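Local coordinates for protein precorrin-6Y C5,15-methyltransferase (Decarboxylating) (Geobacter metallireducens, PDB 3E05) that probably methylates a corrin-ring precursor with S-adenosylmethionine, being the C-terminal methyltransferase domain of a longer decarboxylating enzyme of adenosylcobalamin biosynthesis, at residues D[11-22]-D[76-87]. Numbering follows the deposited sequence.
Sequences IDDDEFATAKKL and YLGFIRDNLKKF
In this Rossmann-like methyltransferase domain, the N-terminal loop that precedes helix 26-35 runs along helix 74-86, and the side-chain amide of N83 pairs with both backbone polar groups of A17, much as the N-H and C=O of one residue on a neighbouring strand would. N83 OD1 accepts from A17 N at 2.9 Å and N83 ND2 gives to A17 O at 3.0 Å, both bonds lying in the carbonyl planes and on lone pairs. An asparagine suits the place because one flat group supplies acceptor and donor together; ND2 also bonds S51 O. One turn earlier, F79 turns one face of its ring to the chain, with T18 CA 4.0 Å from the ring plane, over its centre, while the small A17 lets the backbone come close. With its CG anti to the backbone N (chi1 176°), L22 reaches toward the helix and lays CD2 over the centre of the Y76 ring in a CH-pi contact, 3.7 Å from the centroid. At the other end, K86 stretches out fully so that NZ bonds both E15 O and E15 OE1, each at 2.8 Å, the latter a salt bridge. Next to this pair of bonds, the F87 ring takes I11 CG2 against CE1 at 3.6 Å and meets the F16 ring obliquely, planes 38° apart. I56 of helix 53-61 touches N83 and F87, whereas L77 and I80 pack on strands 66-71 and 92-96, so helix 74-86 lies between sheet and loop.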
loop_
_atom_site.group_PDB
_atom_site.type_symbol
_atom_site.label_atom_id
_atom_site.label_comp_id
_atom_site.label_asym_id
_atom_site.label_seq_id
_atom_site.Cartn_x
_atom_site.Cartn_y
_atom_site.Cartn_z
ATOM N N ILE D 11 10.279 16.286 12.271
ATOM C CA ILE D 11 9.443 17.314 12.900
ATOM C C ILE D 11 7.984 16.988 12.582
ATOM O O ILE D 11 7.650 16.695 11.435
ATOM C CB ILE D 11 9.809 18.747 12.411
ATOM C CG1 ILE D 11 11.286 19.068 12.688
ATOM C CG2 ILE D 11 8.926 19.796 13.097
ATOM C CD1 ILE D 11 11.863 20.188 11.824
ATOM N N ASP D 12 7.126 16.998 13.602
ATOM C CA ASP D 12 5.706 16.694 13.433
ATOM C C ASP D 12 5.057 17.655 12.444
ATOM O O ASP D 12 5.331 18.861 12.484
ATOM C CB ASP D 12 4.973 16.755 14.775
ATOM C CG ASP D 12 3.581 16.167 14.700
ATOM O OD1 ASP D 12 3.461 14.925 14.711
ATOM O OD2 ASP D 12 2.607 16.944 14.628
ATOM N N ASP D 13 4.208 17.117 11.564
ATOM C CA ASP D 13 3.548 17.896 10.533
ATOM C C ASP D 13 2.812 19.112 11.108
ATOM O O ASP D 13 2.881 20.216 10.543
ATOM C CB ASP D 13 2.549 17.032 9.757
ATOM C CG ASP D 13 3.215 16.016 8.829
ATOM O OD1 ASP D 13 4.411 16.145 8.516
ATOM O OD2 ASP D 13 2.502 15.088 8.398
ATOM N N ASP D 14 2.170 18.908 12.259
ATOM C CA ASP D 14 1.339 19.936 12.883
ATOM C C ASP D 14 2.130 21.074 13.552
ATOM O O ASP D 14 1.545 22.020 14.080
ATOM C CB ASP D 14 0.337 19.279 13.836
ATOM C CG ASP D 14 -0.644 18.358 13.104
ATOM O OD1 ASP D 14 -0.856 18.541 11.881
ATOM O OD2 ASP D 14 -1.202 17.446 13.744
ATOM N N GLU D 15 3.460 20.981 13.504
ATOM C CA GLU D 15 4.337 22.041 14.000
ATOM C C GLU D 15 4.630 23.070 12.918
ATOM O O GLU D 15 5.253 24.089 13.185
ATOM C CB GLU D 15 5.659 21.473 14.521
ATOM C CG GLU D 15 5.538 20.621 15.770
ATOM C CD GLU D 15 5.388 21.436 17.047
ATOM O OE1 GLU D 15 5.643 22.661 17.034
ATOM O OE2 GLU D 15 5.020 20.840 18.075
ATOM N N PHE D 16 4.199 22.788 11.690
ATOM C CA PHE D 16 4.416 23.702 10.577
ATOM C C PHE D 16 3.147 24.507 10.320
ATOM O O PHE D 16 2.038 23.969 10.386
ATOM C CB PHE D 16 4.778 22.951 9.283
ATOM C CG PHE D 16 6.101 22.238 9.331
ATOM C CD1 PHE D 16 7.266 22.884 8.929
ATOM C CD2 PHE D 16 6.182 20.919 9.757
ATOM C CE1 PHE D 16 8.506 22.228 8.972
ATOM C CE2 PHE D 16 7.409 20.253 9.783
ATOM C CZ PHE D 16 8.572 20.918 9.401
ATOM N N ALA D 17 3.334 25.788 10.006
ATOM C CA ALA D 17 2.268 26.620 9.477
ATOM C C ALA D 17 2.061 26.173 8.035
ATOM O O ALA D 17 2.991 26.223 7.214
ATOM C CB ALA D 17 2.652 28.092 9.536
ATOM N N THR D 18 0.851 25.706 7.743
ATOM C CA THR D 18 0.550 25.092 6.446
ATOM C C THR D 18 -0.945 25.146 6.113
ATOM O O THR D 18 -1.755 25.581 6.937
ATOM C CB THR D 18 1.076 23.616 6.375
ATOM O OG1 THR D 18 1.017 23.137 5.025
ATOM C CG2 THR D 18 0.305 22.677 7.309
ATOM N N ALA D 19 -1.290 24.716 4.900
ATOM C CA ALA D 19 -2.690 24.536 4.497
ATOM C C ALA D 19 -2.983 23.047 4.390
ATOM O O ALA D 19 -2.064 22.230 4.436
ATOM C CB ALA D 19 -2.962 25.234 3.165
ATOM N N LYS D 20 -4.262 22.702 4.252
ATOM C CA LYS D 20 -4.679 21.324 3.998
ATOM C C LYS D 20 -4.157 20.860 2.631
ATOM O O LYS D 20 -4.232 21.603 1.646
ATOM C CB LYS D 20 -6.206 21.211 4.086
ATOM C CG LYS D 20 -6.771 19.831 3.762
ATOM C CD LYS D 20 -8.225 19.693 4.197
ATOM C CE LYS D 20 -8.339 19.192 5.635
ATOM N NZ LYS D 20 -7.863 17.783 5.788
ATOM N N LYS D 21 -3.579 19.655 2.610
ATOM C CA LYS D 21 -3.022 19.013 1.402
ATOM C C LYS D 21 -1.709 19.625 0.859
ATOM O O LYS D 21 -1.169 19.137 -0.137
ATOM C CB LYS D 21 -4.079 18.891 0.281
ATOM C CG LYS D 21 -5.266 17.977 0.596
ATOM C CD LYS D 21 -4.937 16.508 0.329
ATOM C CE LYS D 21 -6.162 15.607 0.487
ATOM N NZ LYS D 21 -7.100 15.682 -0.672
ATOM N N LEU D 22 -1.192 20.672 1.506
ATOM C CA LEU D 22 0.028 21.332 1.030
ATOM C C LEU D 22 1.334 20.676 1.512
ATOM O O LEU D 22 2.225 20.427 0.711
ATOM C CB LEU D 22 0.024 22.836 1.359
ATOM C CG LEU D 22 1.287 23.636 0.991
ATOM C CD1 LEU D 22 1.476 23.713 -0.515
ATOM C CD2 LEU D 22 1.298 25.039 1.612
ATOM N N TYR D 76 1.370 31.182 1.022
ATOM C CA TYR D 76 2.401 30.209 1.355
ATOM C C TYR D 76 3.704 30.896 1.753
ATOM O O TYR D 76 4.479 30.341 2.528
ATOM C CB TYR D 76 2.645 29.210 0.214
ATOM C CG TYR D 76 1.421 28.436 -0.279
ATOM C CD1 TYR D 76 0.226 28.409 0.447
ATOM C CD2 TYR D 76 1.479 27.699 -1.463
ATOM C CE1 TYR D 76 -0.886 27.699 -0.014
ATOM C CE2 TYR D 76 0.374 26.982 -1.931
ATOM C CZ TYR D 76 -0.802 26.987 -1.200
ATOM O OH TYR D 76 -1.900 26.278 -1.642
ATOM N N LEU D 77 3.934 32.101 1.224
ATOM C CA LEU D 77 5.107 32.899 1.589
ATOM C C LEU D 77 5.136 33.252 3.075
ATOM O O LEU D 77 6.204 33.216 3.711
ATOM C CB LEU D 77 5.192 34.169 0.754
ATOM C CG LEU D 77 5.527 34.060 -0.729
ATOM C CD1 LEU D 77 5.242 35.403 -1.368
ATOM C CD2 LEU D 77 6.968 33.634 -0.962
ATOM N N GLY D 78 3.960 33.576 3.618
ATOM C CA GLY D 78 3.805 33.865 5.038
ATOM C C GLY D 78 4.042 32.655 5.919
ATOM O O GLY D 78 4.671 32.774 6.989
ATOM N N PHE D 79 3.553 31.493 5.469
ATOM C CA PHE D 79 3.827 30.204 6.129
ATOM C C PHE D 79 5.333 29.984 6.210
ATOM O O PHE D 79 5.863 29.684 7.282
ATOM C CB PHE D 79 3.220 29.022 5.351
ATOM C CG PHE D 79 1.720 28.993 5.309
ATOM C CD1 PHE D 79 0.951 29.467 6.367
ATOM C CD2 PHE D 79 1.071 28.434 4.208
ATOM C CE1 PHE D 79 -0.455 29.416 6.308
ATOM C CE2 PHE D 79 -0.322 28.376 4.142
ATOM C CZ PHE D 79 -1.085 28.862 5.195
ATOM N N ILE D 80 6.014 30.156 5.075
ATOM C CA ILE D 80 7.463 29.938 4.985
ATOM C C ILE D 80 8.229 30.846 5.948
ATOM O O ILE D 80 8.912 30.346 6.847
ATOM C CB ILE D 80 8.001 30.041 3.530
ATOM C CG1 ILE D 80 7.350 28.960 2.657
ATOM C CG2 ILE D 80 9.513 29.863 3.518
ATOM C CD1 ILE D 80 7.647 29.075 1.172
ATOM N N ARG D 81 8.057 32.163 5.785
ATOM C CA ARG D 81 8.586 33.170 6.706
ATOM C C ARG D 81 8.431 32.763 8.172
ATOM O O ARG D 81 9.413 32.773 8.921
ATOM C CB ARG D 81 7.884 34.510 6.458
ATOM C CG ARG D 81 8.709 35.741 6.793
ATOM C CD ARG D 81 8.018 37.025 6.326
ATOM N NE ARG D 81 7.819 37.063 4.873
ATOM C CZ ARG D 81 6.633 36.978 4.270
ATOM N NH1 ARG D 81 5.520 36.851 4.987
ATOM N NH2 ARG D 81 6.559 37.021 2.944
ATOM N N ASP D 82 7.215 32.378 8.568
ATOM C CA ASP D 82 6.933 31.946 9.940
ATOM C C ASP D 82 7.703 30.678 10.305
ATOM O O ASP D 82 8.284 30.581 11.389
ATOM C CB ASP D 82 5.432 31.703 10.153
ATOM C CG ASP D 82 4.622 32.989 10.239
ATOM O OD1 ASP D 82 5.183 34.089 10.020
ATOM O OD2 ASP D 82 3.407 32.888 10.523
ATOM N N ASN D 83 7.715 29.706 9.394
ATOM C CA ASN D 83 8.400 28.440 9.650
ATOM C C ASN D 83 9.931 28.560 9.748
ATOM O O ASN D 83 10.546 27.983 10.645
ATOM C CB ASN D 83 7.982 27.388 8.611
ATOM C CG ASN D 83 6.519 26.970 8.748
ATOM O OD1 ASN D 83 5.961 26.921 9.852
ATOM N ND2 ASN D 83 5.892 26.654 7.614
ATOM N N LEU D 84 10.530 29.323 8.839
ATOM C CA LEU D 84 11.975 29.540 8.824
ATOM C C LEU D 84 12.464 30.144 10.135
ATOM O O LEU D 84 13.491 29.726 10.671
ATOM C CB LEU D 84 12.380 30.432 7.647
ATOM C CG LEU D 84 12.195 29.876 6.234
ATOM C CD1 LEU D 84 12.821 30.787 5.180
ATOM C CD2 LEU D 84 12.785 28.496 6.133
ATOM N N LYS D 85 11.688 31.096 10.651
ATOM C CA LYS D 85 11.938 31.742 11.929
ATOM C C LYS D 85 11.757 30.760 13.102
ATOM O O LYS D 85 12.626 30.685 13.970
ATOM C CB LYS D 85 11.026 32.980 12.051
ATOM C CG LYS D 85 11.063 33.731 13.380
ATOM C CD LYS D 85 10.623 35.197 13.226
ATOM C CE LYS D 85 9.275 35.369 12.498
ATOM N NZ LYS D 85 8.088 34.932 13.293
ATOM N N LYS D 86 10.657 30.001 13.104
ATOM C CA LYS D 86 10.357 29.034 14.175
ATOM C C LYS D 86 11.416 27.938 14.335
ATOM O O LYS D 86 11.797 27.587 15.462
ATOM C CB LYS D 86 8.979 28.385 13.943
ATOM C CG LYS D 86 8.577 27.343 14.991
ATOM C CD LYS D 86 7.167 26.808 14.764
ATOM C CE LYS D 86 6.781 25.883 15.899
ATOM N NZ LYS D 86 5.471 25.203 15.786
ATOM N N PHE D 87 11.891 27.408 13.209
ATOM C CA PHE D 87 12.781 26.251 13.228
ATOM C C PHE D 87 14.243 26.631 13.075
ATOM O O PHE D 87 15.121 25.760 13.029
ATOM C CB PHE D 87 12.348 25.227 12.180
ATOM C CG PHE D 87 10.999 24.651 12.450
ATOM C CD1 PHE D 87 10.815 23.763 13.504
ATOM C CD2 PHE D 87 9.904 25.006 11.671
ATOM C CE1 PHE D 87 9.569 23.235 13.776
ATOM C CE2 PHE D 87 8.645 24.481 11.929
ATOM C CZ PHE D 87 8.477 23.585 12.991
#